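Local atomic coordinates of dTDP-4-amino-4,6-dideoxyglucose formyltransferase (Mycobacterium tuberculosis CAS/NITR204, PDB entry 5VYQ), a protein that probably transfers a formyl group from a reduced folate cofactor to the amino group of dTDP-4-amino-4,6-dideoxyglucose. Residues Q115-I119 with S154-Y159; R145-I149 with R161-I165; R203-L207 with R229-V234. One frame throughout, in Å; residues are numbered along the deposited sequence.

Contact 1 of 3, residues Q115-I119 with S154-Y159. With 0FX (dTDP-4-amino-4,6-dideoxyglucose), chain D.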
loop_
_atom_site.group_PDB
_atom_site.type_symbol
_atom_site.label_atom_id
_atom_site.label_comp_id
_atom_site.label_asym_id
_atom_site.label_seq_id
_atom_site.Cartn_x
_atom_site.Cartn_y
_atom_site.Cartn_z
ATOM N N GLN A 115 -10.302 -16.296 -3.325
ATOM C CA GLN A 115 -10.463 -14.900 -3.787
ATOM C C GLN A 115 -9.109 -14.349 -4.280
ATOM O O GLN A 115 -9.104 -13.470 -5.129
ATOM C CB GLN A 115 -11.021 -13.963 -2.704
ATOM C CG GLN A 115 -10.106 -13.565 -1.523
ATOM C CD GLN A 115 -9.893 -14.656 -0.516
ATOM O OE1 GLN A 115 -10.595 -15.690 -0.526
ATOM N NE2 GLN A 115 -8.888 -14.479 0.326
ATOM N N VAL A 116 -7.991 -14.829 -3.741
ATOM C CA VAL A 116 -6.675 -14.398 -4.223
ATOM C C VAL A 116 -6.573 -14.701 -5.708
ATOM O O VAL A 116 -6.269 -13.847 -6.533
ATOM C CB VAL A 116 -5.509 -15.038 -3.447
ATOM C CG1 VAL A 116 -4.204 -14.670 -4.097
ATOM C CG2 VAL A 116 -5.563 -14.671 -1.969
ATOM N N PHE A 117 -6.933 -15.915 -6.058
ATOM C CA PHE A 117 -6.794 -16.394 -7.408
ATOM C C PHE A 117 -7.879 -15.775 -8.292
ATOM O O PHE A 117 -7.623 -15.420 -9.477
ATOM C CB PHE A 117 -6.784 -17.935 -7.411
ATOM C CG PHE A 117 -5.574 -18.513 -6.775
ATOM C CD1 PHE A 117 -4.415 -18.676 -7.524
ATOM C CD2 PHE A 117 -5.558 -18.851 -5.423
ATOM C CE1 PHE A 117 -3.279 -19.222 -6.986
ATOM C CE2 PHE A 117 -4.404 -19.381 -4.881
ATOM C CZ PHE A 117 -3.269 -19.545 -5.645
ATOM N N SER A 118 -9.079 -15.566 -7.751
ATOM C CA SER A 118 -10.125 -14.953 -8.569
ATOM C C SER A 118 -9.924 -13.468 -8.866
ATOM O O SER A 118 -10.326 -12.967 -9.927
ATOM C CB SER A 118 -11.493 -15.141 -7.922
ATOM O OG SER A 118 -11.929 -16.471 -8.113
ATOM N N ILE A 119 -9.303 -12.757 -7.943
ATOM C CA ILE A 119 -8.958 -11.367 -8.241
ATOM C C ILE A 119 -8.072 -11.310 -9.478
ATOM O O ILE A 119 -8.180 -10.388 -10.280
ATOM C CB ILE A 119 -8.272 -10.701 -7.027
ATOM C CG1 ILE A 119 -9.362 -10.428 -5.987
ATOM C CG2 ILE A 119 -7.579 -9.385 -7.373
ATOM C CD1 ILE A 119 -8.898 -10.130 -4.598
ATOM N N SER A 154 -9.349 -5.864 -2.332
ATOM C CA SER A 154 -8.190 -6.706 -2.082
ATOM C C SER A 154 -8.670 -8.059 -1.600
ATOM O O SER A 154 -9.879 -8.238 -1.345
ATOM C CB SER A 154 -7.357 -6.009 -1.000
ATOM O OG SER A 154 -8.159 -5.771 0.130
ATOM N N SER A 155 -7.737 -8.983 -1.451
ATOM C CA SER A 155 -8.083 -10.241 -0.786
ATOM C C SER A 155 -8.802 -10.005 0.554
ATOM O O SER A 155 -9.843 -10.607 0.873
ATOM C CB SER A 155 -6.866 -11.124 -0.619
ATOM O OG SER A 155 -7.175 -12.208 0.245
ATOM N N GLY A 156 -8.296 -9.076 1.358
ATOM C CA GLY A 156 -8.845 -8.862 2.695
ATOM C C GLY A 156 -10.270 -8.327 2.646
ATOM O O GLY A 156 -11.134 -8.757 3.388
ATOM N N SER A 157 -10.550 -7.383 1.756
ATOM C CA SER A 157 -11.871 -6.801 1.698
ATOM C C SER A 157 -12.891 -7.803 1.140
ATOM O O SER A 157 -14.025 -7.856 1.617
ATOM C CB SER A 157 -11.909 -5.486 0.954
ATOM O OG SER A 157 -11.569 -5.588 -0.418
ATOM N N VAL A 158 -12.499 -8.593 0.149
ATOM C CA VAL A 158 -13.400 -9.625 -0.391
ATOM C C VAL A 158 -13.683 -10.686 0.681
ATOM O O VAL A 158 -14.824 -11.098 0.904
ATOM C CB VAL A 158 -12.871 -10.278 -1.654
ATOM C CG1 VAL A 158 -13.738 -11.486 -2.058
ATOM C CG2 VAL A 158 -12.743 -9.239 -2.764
ATOM N N TYR A 159 -12.642 -11.112 1.376
ATOM C CA TYR A 159 -12.759 -12.172 2.375
ATOM C C TYR A 159 -13.731 -11.773 3.486
ATOM O O TYR A 159 -14.539 -12.592 3.919
ATOM C CB TYR A 159 -11.384 -12.455 2.974
ATOM C CG TYR A 159 -11.355 -13.703 3.817
ATOM C CD1 TYR A 159 -11.437 -14.960 3.272
ATOM C CD2 TYR A 159 -11.336 -13.591 5.186
ATOM C CE1 TYR A 159 -11.429 -16.098 4.081
ATOM C CE2 TYR A 159 -11.360 -14.698 6.011
ATOM C CZ TYR A 159 -11.404 -15.949 5.447
ATOM O OH TYR A 159 -11.387 -17.057 6.236
HETATM O O4P 0FX D . -10.472 -19.161 4.973
HETATM P P2 0FX D . -9.655 -20.324 5.425
HETATM O O3P 0FX D . -10.051 -20.951 6.743
HETATM O O1G 0FX D . -9.698 -21.287 4.130
HETATM C C1G 0FX D . -8.677 -22.225 3.842
HETATM C C2G 0FX D . -8.771 -22.531 2.341
HETATM O O2G 0FX D . -8.646 -21.272 1.665
HETATM C C3G 0FX D . -10.158 -23.116 2.024
HETATM O O3G 0FX D . -10.371 -23.245 0.597
HETATM C C4G 0FX D . -10.349 -24.394 2.832
HETATM N N4A 0FX D . -11.719 -24.876 2.538
HETATM C C5G 0FX D . -10.154 -24.075 4.315
HETATM C C6G 0FX D . -10.033 -25.397 5.069
HETATM O O5G 0FX D . -8.912 -23.411 4.610
HETATM O OPP 0FX D . -8.086 -19.965 5.466
HETATM P P 0FX D . -7.255 -19.057 6.511
HETATM O O1P 0FX D . -5.945 -19.725 6.671
HETATM O O2P 0FX D . -8.141 -18.721 7.684
HETATM O O5 0FX D . -7.017 -17.674 5.734
HETATM C C5 0FX D . -8.063 -16.757 5.513
HETATM C C4 0FX D . -7.616 -15.738 4.484
HETATM O O4 0FX D . -6.531 -14.998 5.038
HETATM C C3 0FX D . -7.040 -16.278 3.176
HETATM O O3 0FX D . -8.085 -16.542 2.232
HETATM C C2 0FX D . -6.121 -15.189 2.657
HETATM C C1 0FX D . -5.632 -14.644 3.980
HETATM N N11 0FX D . -4.304 -15.164 4.327
HETATM C C61 0FX D . -4.074 -16.116 5.256
HETATM C C51 0FX D . -2.790 -16.529 5.556
HETATM C C5A 0FX D . -2.582 -17.626 6.569
HETATM C C21 0FX D . -3.190 -14.519 3.798
HETATM O O21 0FX D . -3.394 -13.553 2.933
HETATM N N31 0FX D . -1.937 -14.898 4.054
HETATM C C41 0FX D . -1.732 -15.865 4.977
HETATM O O41 0FX D . -0.454 -16.209 5.237
#
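V116 and S155 bring the two helix segments closest, with their CA atoms 5.6 Å apart, and the segment axes cross steeply at 117°. Q115 carries the largest share of the side-chain contact. Its CG lies between the backbone N and the carbonyl carbon (chi1 72°), and with the bend at the next bond this carries the amide over the start of the other helix. There Q115 NE2 donates to S155 OG at 2.8 Å, nearly straight and in the amide plane, and to the deoxyribose oxygen O3 of the nucleotide at 2.9 Å. Two bonds from one nitrogen thus fix the rotation of the amide. S155 OG is itself hydrogen-bonded to H225, which makes S155 a second-shell support for the ligand-holding glutamine.

Nearer the backbones the packing is by methyl and methylene groups, partly against polar atoms. V158 CG1 meets Q115 CB at 3.7 Å, while V116 CG2 lies against the S155 hydroxyl. I119 sends CD1 to the first turn of helix 155-179, reaching S155 N at 3.5 Å. That turn is secured by a capping box: S154 N donates to S157 OG at 2.9 Å, and S157 N returns a weak bond to S154 OG.

Y159 leans out to the ligand, its ring oblique to the Q115 amide. The deoxyribose carbon C4 of dTDP-4-amino-4,6-dideoxyglucose sits 3.8 Å above the plane of the Y159 ring, over its centre, and Y159 OH donates to phosphate oxygen O4P at 2.6 Å. So one wall of the nucleotide-sugar pocket is built here, at the N-terminal end of a long helix of the formyltransferase domain, with Q115 and Y159 holding deoxyribose and diphosphate from two different helices.

Contact 2 of 3, residues R145-I149 with R161-I165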
loop_
_atom_site.group_PDB
_atom_site.type_symbol
_atom_site.label_atom_id
_atom_site.label_comp_id
_atom_site.label_asym_id
_atom_site.label_seq_id
_atom_site.Cartn_x
_atom_site.Cartn_y
_atom_site.Cartn_z
ATOM N N ARG A 145 -23.400 -19.054 -3.348
ATOM C CA ARG A 145 -23.681 -17.650 -3.546
ATOM C C ARG A 145 -22.426 -16.920 -3.987
ATOM O O ARG A 145 -21.359 -17.063 -3.388
ATOM C CB ARG A 145 -24.256 -16.979 -2.308
ATOM C CG ARG A 145 -24.696 -15.528 -2.495
ATOM C CD ARG A 145 -25.631 -15.084 -1.365
ATOM N NE ARG A 145 -26.793 -15.973 -1.382
ATOM C CZ ARG A 145 -27.575 -16.237 -0.337
ATOM N NH1 ARG A 145 -27.345 -15.673 0.841
ATOM N NH2 ARG A 145 -28.576 -17.078 -0.473
ATOM N N GLU A 146 -22.599 -16.116 -5.025
ATOM C CA GLU A 146 -21.515 -15.278 -5.540
ATOM C C GLU A 146 -21.266 -14.034 -4.690
ATOM O O GLU A 146 -22.172 -13.444 -4.097
ATOM C CB GLU A 146 -21.792 -14.946 -7.029
ATOM C CG GLU A 146 -20.627 -14.216 -7.715
ATOM C CD GLU A 146 -20.815 -13.887 -9.186
ATOM O OE1 GLU A 146 -21.854 -14.303 -9.772
ATOM O OE2 GLU A 146 -19.896 -13.186 -9.686
ATOM N N CYS A 147 -19.998 -13.619 -4.641
ATOM C CA CYS A 147 -19.573 -12.339 -4.056
ATOM C C CYS A 147 -18.952 -11.539 -5.186
ATOM O O CYS A 147 -17.999 -11.974 -5.818
ATOM C CB CYS A 147 -18.485 -12.615 -3.037
ATOM S SG CYS A 147 -17.875 -11.182 -2.144
ATOM N N ALA A 148 -19.448 -10.330 -5.404
ATOM C CA ALA A 148 -18.855 -9.529 -6.475
ATOM C C ALA A 148 -17.476 -9.002 -6.006
ATOM O O ALA A 148 -17.203 -8.859 -4.802
ATOM C CB ALA A 148 -19.811 -8.402 -6.845
ATOM N N ILE A 149 -16.587 -8.795 -6.972
ATOM C CA ILE A 149 -15.241 -8.258 -6.699
ATOM C C ILE A 149 -15.196 -6.913 -7.411
ATOM O O ILE A 149 -15.296 -6.871 -8.630
ATOM C CB ILE A 149 -14.156 -9.167 -7.286
ATOM C CG1 ILE A 149 -14.235 -10.557 -6.638
ATOM C CG2 ILE A 149 -12.776 -8.532 -7.134
ATOM C CD1 ILE A 149 -13.209 -11.519 -7.217
ATOM N N ARG A 161 -16.324 -9.897 3.211
ATOM C CA ARG A 161 -17.659 -10.109 2.660
ATOM C C ARG A 161 -17.975 -11.603 2.513
ATOM O O ARG A 161 -19.110 -12.037 2.767
ATOM C CB ARG A 161 -17.858 -9.360 1.334
ATOM C CG ARG A 161 -17.753 -7.830 1.463
ATOM C CD ARG A 161 -18.398 -6.989 0.365
ATOM N NE ARG A 161 -17.952 -7.372 -0.964
ATOM C CZ ARG A 161 -16.821 -6.943 -1.510
ATOM N NH1 ARG A 161 -16.488 -7.383 -2.698
ATOM N NH2 ARG A 161 -16.011 -6.102 -0.846
ATOM N N LEU A 162 -16.994 -12.415 2.130
ATOM C CA LEU A 162 -17.189 -13.865 2.118
ATOM C C LEU A 162 -17.617 -14.445 3.455
ATOM O O LEU A 162 -18.502 -15.313 3.503
ATOM C CB LEU A 162 -15.962 -14.627 1.594
ATOM C CG LEU A 162 -15.582 -14.320 0.163
ATOM C CD1 LEU A 162 -14.295 -15.074 -0.174
ATOM C CD2 LEU A 162 -16.626 -14.747 -0.816
ATOM N N MET A 163 -17.077 -13.922 4.544
ATOM C CA MET A 163 -17.465 -14.433 5.860
ATOM C C MET A 163 -18.916 -14.005 6.156
ATOM O O MET A 163 -19.651 -14.773 6.797
ATOM C CB MET A 163 -16.522 -13.937 6.930
ATOM C CG MET A 163 -15.075 -14.409 6.791
ATOM S SD MET A 163 -14.870 -16.181 6.805
ATOM C CE MET A 163 -15.113 -16.589 5.093
ATOM N N ASP A 164 -19.352 -12.821 5.742
ATOM C CA ASP A 164 -20.755 -12.414 5.927
ATOM C C ASP A 164 -21.661 -13.316 5.089
ATOM O O ASP A 164 -22.702 -13.742 5.562
ATOM C CB ASP A 164 -21.001 -10.964 5.508
ATOM C CG ASP A 164 -20.352 -9.947 6.442
ATOM O OD1 ASP A 164 -20.131 -10.249 7.608
ATOM O OD2 ASP A 164 -20.056 -8.830 5.990
ATOM N N ILE A 165 -21.270 -13.615 3.864
ATOM C CA ILE A 165 -22.035 -14.502 2.986
ATOM C C ILE A 165 -22.116 -15.901 3.551
ATOM O O ILE A 165 -23.155 -16.566 3.472
ATOM C CB ILE A 165 -21.512 -14.494 1.537
ATOM C CG1 ILE A 165 -21.729 -13.096 0.954
ATOM C CG2 ILE A 165 -22.117 -15.624 0.755
ATOM C CD1 ILE A 165 -21.037 -12.872 -0.382
#
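C147 presses its CB between two branches of the helix: L162 CD2 at 3.6 Å and I165 CD1 at 3.7 Å. This is the apolar heart of the contact. C147 SG is anti to its own N (chi1 -177°), which puts the sulfur beside R161 CB at 3.9 Å. Two residues back along the strand, the stem of R145 meets the other branch of I165, with R145 CB 4.0 Å from I165 CG2, while I165 CD1 also reaches the backbone oxygen of E146.

The polar part is a single hydrogen bond across the segments. R161 NH1 donates to A148 O at 2.7 Å; the oxygen lies in the guanidinium plane, but the bond is bent, with 139° at the hydrogen, and the donor is tilted from the carbonyl plane. The same NH1 forms a salt bridge with D153, so the arginine ties the backbone at A148 to the loop just ahead of its own helix.

A second arginine serves the other end. R145 leaves its stem over I165 and sends its guanidinium on to a salt bridge with E172, two turns further along helix 155-179.

With the segment axes running nearly antiparallel at 160°, this is the classic packing of an alpha/beta fold: strand 141-147, at the edge of the six-stranded mixed sheet, turns back into the helix that covers it.

Contact 3 of 3, residues R203-L207 with R229-V234. With EP1 (3-[4-(2-hydroxyethyl)piperazin-1-yl]propane-1-sulfonic acid), chain J; 0FX (dTDP-4-amino-4,6-dideoxyglucose), chain D.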
loop_
_atom_site.group_PDB
_atom_site.type_symbol
_atom_site.label_atom_id
_atom_site.label_comp_id
_atom_site.label_asym_id
_atom_site.label_seq_id
_atom_site.Cartn_x
_atom_site.Cartn_y
_atom_site.Cartn_z
ATOM N N ARG A 203 3.184 -15.368 -4.501
ATOM C CA ARG A 203 3.707 -14.392 -3.549
ATOM C C ARG A 203 4.911 -13.623 -4.073
ATOM O O ARG A 203 5.101 -12.438 -3.776
ATOM C CB ARG A 203 4.143 -15.069 -2.237
ATOM C CG ARG A 203 3.015 -15.445 -1.286
ATOM C CD ARG A 203 3.553 -16.146 -0.064
ATOM N NE ARG A 203 4.184 -15.172 0.802
ATOM C CZ ARG A 203 4.905 -15.474 1.854
ATOM N NH1 ARG A 203 5.102 -16.756 2.200
ATOM N NH2 ARG A 203 5.376 -14.481 2.584
ATOM N N ARG A 204 5.772 -14.307 -4.791
ATOM C CA ARG A 204 7.061 -13.761 -5.170
ATOM C C ARG A 204 6.890 -12.989 -6.455
ATOM O O ARG A 204 6.397 -13.517 -7.444
ATOM C CB ARG A 204 8.073 -14.888 -5.358
ATOM C CG ARG A 204 9.451 -14.365 -5.710
ATOM C CD ARG A 204 10.328 -15.567 -6.072
ATOM N NE ARG A 204 9.872 -15.911 -7.411
ATOM C CZ ARG A 204 10.335 -15.412 -8.561
ATOM N NH1 ARG A 204 11.372 -14.581 -8.617
ATOM N NH2 ARG A 204 9.778 -15.814 -9.698
ATOM N N LEU A 205 7.230 -11.704 -6.405
ATOM C CA LEU A 205 7.104 -10.810 -7.543
ATOM C C LEU A 205 8.433 -10.773 -8.287
ATOM O O LEU A 205 9.456 -10.444 -7.690
ATOM C CB LEU A 205 6.788 -9.397 -7.099
ATOM C CG LEU A 205 5.594 -9.258 -6.137
ATOM C CD1 LEU A 205 5.419 -7.810 -5.774
ATOM C CD2 LEU A 205 4.355 -9.838 -6.822
ATOM N N ASP A 206 8.391 -11.042 -9.583
ATOM C CA ASP A 206 9.563 -10.906 -10.453
ATOM C C ASP A 206 9.553 -9.473 -11.028
ATOM O O ASP A 206 8.666 -9.117 -11.798
ATOM C CB ASP A 206 9.458 -11.913 -11.600
ATOM C CG ASP A 206 10.678 -11.908 -12.525
ATOM O OD1 ASP A 206 11.490 -10.966 -12.488
ATOM O OD2 ASP A 206 10.788 -12.892 -13.299
ATOM N N LEU A 207 10.565 -8.699 -10.678
ATOM C CA LEU A 207 10.647 -7.304 -11.099
ATOM C C LEU A 207 10.768 -7.161 -12.582
ATOM O O LEU A 207 10.394 -6.121 -13.108
ATOM C CB LEU A 207 11.820 -6.590 -10.429
ATOM C CG LEU A 207 11.798 -6.457 -8.917
ATOM C CD1 LEU A 207 13.006 -5.697 -8.428
ATOM C CD2 LEU A 207 10.486 -5.919 -8.370
ATOM N N ARG A 229 2.148 -10.106 5.390
ATOM C CA ARG A 229 3.268 -9.844 4.505
ATOM C C ARG A 229 3.343 -10.940 3.444
ATOM O O ARG A 229 4.227 -11.787 3.460
ATOM C CB ARG A 229 4.560 -9.824 5.329
ATOM C CG ARG A 229 4.691 -8.593 6.169
ATOM C CD ARG A 229 5.881 -8.769 7.102
ATOM N NE ARG A 229 5.926 -7.621 7.998
ATOM C CZ ARG A 229 6.047 -7.685 9.323
ATOM N NH1 ARG A 229 6.132 -8.852 9.963
ATOM N NH2 ARG A 229 6.095 -6.550 10.019
ATOM N N ASN A 230 2.429 -10.910 2.478
ATOM C CA ASN A 230 2.357 -11.920 1.461
ATOM C C ASN A 230 3.281 -11.671 0.268
ATOM O O ASN A 230 4.078 -12.521 -0.071
ATOM C CB ASN A 230 0.916 -12.024 0.900
ATOM C CG ASN A 230 -0.113 -12.542 1.896
ATOM O OD1 ASN A 230 0.125 -13.492 2.680
ATOM N ND2 ASN A 230 -1.282 -11.968 1.835
ATOM N N ALA A 231 3.105 -10.550 -0.441
ATOM C CA ALA A 231 3.897 -10.289 -1.640
ATOM C C ALA A 231 5.314 -9.800 -1.260
ATOM O O ALA A 231 5.462 -9.033 -0.290
ATOM C CB ALA A 231 3.222 -9.189 -2.416
ATOM N N TRP A 232 6.290 -10.282 -2.022
ATOM C CA TRP A 232 7.665 -9.846 -1.805
ATOM C C TRP A 232 8.414 -9.874 -3.101
ATOM O O TRP A 232 8.104 -10.613 -4.025
ATOM C CB TRP A 232 8.345 -10.753 -0.778
ATOM C CG TRP A 232 8.378 -12.216 -1.109
ATOM C CD1 TRP A 232 7.369 -13.130 -0.917
ATOM C CD2 TRP A 232 9.466 -12.968 -1.675
ATOM N NE1 TRP A 232 7.753 -14.381 -1.342
ATOM C CE2 TRP A 232 9.046 -14.319 -1.779
ATOM C CE3 TRP A 232 10.751 -12.644 -2.073
ATOM C CZ2 TRP A 232 9.880 -15.333 -2.254
ATOM C CZ3 TRP A 232 11.568 -13.644 -2.555
ATOM C CH2 TRP A 232 11.129 -14.978 -2.663
ATOM N N PHE A 233 9.439 -9.053 -3.168
ATOM C CA PHE A 233 10.427 -9.139 -4.243
ATOM C C PHE A 233 11.800 -9.143 -3.590
ATOM O O PHE A 233 11.916 -8.837 -2.413
ATOM C CB PHE A 233 10.280 -7.985 -5.228
ATOM C CG PHE A 233 10.481 -6.611 -4.642
ATOM C CD1 PHE A 233 9.400 -5.865 -4.168
ATOM C CD2 PHE A 233 11.711 -5.995 -4.671
ATOM C CE1 PHE A 233 9.554 -4.581 -3.672
ATOM C CE2 PHE A 233 11.895 -4.721 -4.160
ATOM C CZ PHE A 233 10.814 -4.001 -3.649
ATOM N N VAL A 234 12.812 -9.480 -4.377
ATOM C CA VAL A 234 14.204 -9.330 -3.965
ATOM C C VAL A 234 14.812 -8.251 -4.847
ATOM O O VAL A 234 14.626 -8.266 -6.056
ATOM C CB VAL A 234 14.947 -10.684 -4.039
ATOM C CG1 VAL A 234 16.415 -10.498 -3.701
ATOM C CG2 VAL A 234 14.327 -11.584 -2.970
HETATM O O2S EP1 J . 3.565 -10.411 8.720
HETATM S S EP1 J . 3.007 -11.735 8.828
HETATM O O3S EP1 J . 2.448 -12.094 7.541
HETATM O O1S EP1 J . 4.184 -12.813 9.166
HETATM C C11 EP1 J . 1.957 -11.879 10.136
HETATM C C10 EP1 J . 0.762 -10.935 10.103
HETATM C C9 EP1 J . -0.231 -11.260 11.214
HETATM N N1 EP1 J . -1.492 -10.520 10.982
HETATM C C2 EP1 J . -2.360 -11.252 10.037
HETATM C C3 EP1 J . -3.703 -10.547 9.842
HETATM N N4 EP1 J . -4.432 -10.485 11.122
HETATM C C5 EP1 J . -3.624 -9.725 12.092
HETATM C C6 EP1 J . -2.209 -10.299 12.259
HETATM C C7 EP1 J . -5.745 -9.833 10.926
HETATM C C8 EP1 J . -6.759 -10.807 10.318
HETATM O O8 EP1 J . -6.805 -10.851 8.877
HETATM O O4P 0FX D . -10.472 -19.161 4.973
HETATM P P2 0FX D . -9.655 -20.324 5.425
HETATM O O3P 0FX D . -10.051 -20.951 6.743
HETATM O O1G 0FX D . -9.698 -21.287 4.130
HETATM C C1G 0FX D . -8.677 -22.225 3.842
HETATM C C2G 0FX D . -8.771 -22.531 2.341
HETATM O O2G 0FX D . -8.646 -21.272 1.665
HETATM C C3G 0FX D . -10.158 -23.116 2.024
HETATM O O3G 0FX D . -10.371 -23.245 0.597
HETATM C C4G 0FX D . -10.349 -24.394 2.832
HETATM N N4A 0FX D . -11.719 -24.876 2.538
HETATM C C5G 0FX D . -10.154 -24.075 4.315
HETATM C C6G 0FX D . -10.033 -25.397 5.069
HETATM O O5G 0FX D . -8.912 -23.411 4.610
HETATM O OPP 0FX D . -8.086 -19.965 5.466
HETATM P P 0FX D . -7.255 -19.057 6.511
HETATM O O1P 0FX D . -5.945 -19.725 6.671
HETATM O O2P 0FX D . -8.141 -18.721 7.684
HETATM O O5 0FX D . -7.017 -17.674 5.734
HETATM C C5 0FX D . -8.063 -16.757 5.513
HETATM C C4 0FX D . -7.616 -15.738 4.484
HETATM O O4 0FX D . -6.531 -14.998 5.038
HETATM C C3 0FX D . -7.040 -16.278 3.176
HETATM O O3 0FX D . -8.085 -16.542 2.232
HETATM C C2 0FX D . -6.121 -15.189 2.657
HETATM C C1 0FX D . -5.632 -14.644 3.980
HETATM N N11 0FX D . -4.304 -15.164 4.327
HETATM C C61 0FX D . -4.074 -16.116 5.256
HETATM C C51 0FX D . -2.790 -16.529 5.556
HETATM C C5A 0FX D . -2.582 -17.626 6.569
HETATM C C21 0FX D . -3.190 -14.519 3.798
HETATM O O21 0FX D . -3.394 -13.553 2.933
HETATM N N31 0FX D . -1.937 -14.898 4.054
HETATM C C41 0FX D . -1.732 -15.865 4.977
HETATM O O41 0FX D . -0.454 -16.209 5.237
HETATM O O HOH W 1 11.972 -10.677 -6.950
#
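R204 lays its CG on the face of the W232 indole, 3.7 Å from the centroid of the six-membered ring, a CH-pi contact with CB and CD alongside. The indole reaches this spot because W232 CG sits between the backbone N and the carbonyl carbon (chi1 57°), folding a ring whose CB starts away from the other segment back to it. The indole NE1 lies over one face of the R203 guanidinium, toward its rim, while R203 NE donates to N230 O at 2.8 Å, on a lone pair, and NH2 weakly to R229 O.

The backbones form a single parallel bridge, W232 N to R203 O at 3.0 Å and L205 N to W232 O at 2.8 Å. A water between L205 O and V234 N spans the chains beyond. There L207 CD2 fits against F233 CB (3.8 Å) and ring root CG, CD1 toward V234 O, while L205 meets A231 by CD1 and F233 by CB.

N230 turns to the thymine of dTDP-4-amino-4,6-dideoxyglucose and pairs like a base: N230 OD1 accepts from N31 at 2.8 Å, ND2 donates to O21 at 2.9 Å. R229 N binds the buffer sulfonate oxygen O3S; its guanidinium salt-bridges E248 of the second subunit.

Strand 231-234 lies between the loop after helix 196-203 and its antiparallel partner 240-249, with helix 213-222 against L205 and L217 of the second subunit packed on L207 and F233.

From the N terminus, Q115-I119 comes first, then R145-I149, S154-Y159 and R161-I165, so contacts 1 and 2 cross: each loop closes on helix 155-179 after the other has opened. They touch directly, where I149 packs on S118 and I119 and V158 meets C147 SG, tying helix 114-121, the edge strand and the long helix into one block of the formyltransferase domain. Contact 3 follows in series, closing the loop from R203 to V234 in the C-terminal dimerization region. Its centre is about 17 Å from that of contact 1, without touching it; both hold the same dTDP-sugar, which bridges the two parts of the fold.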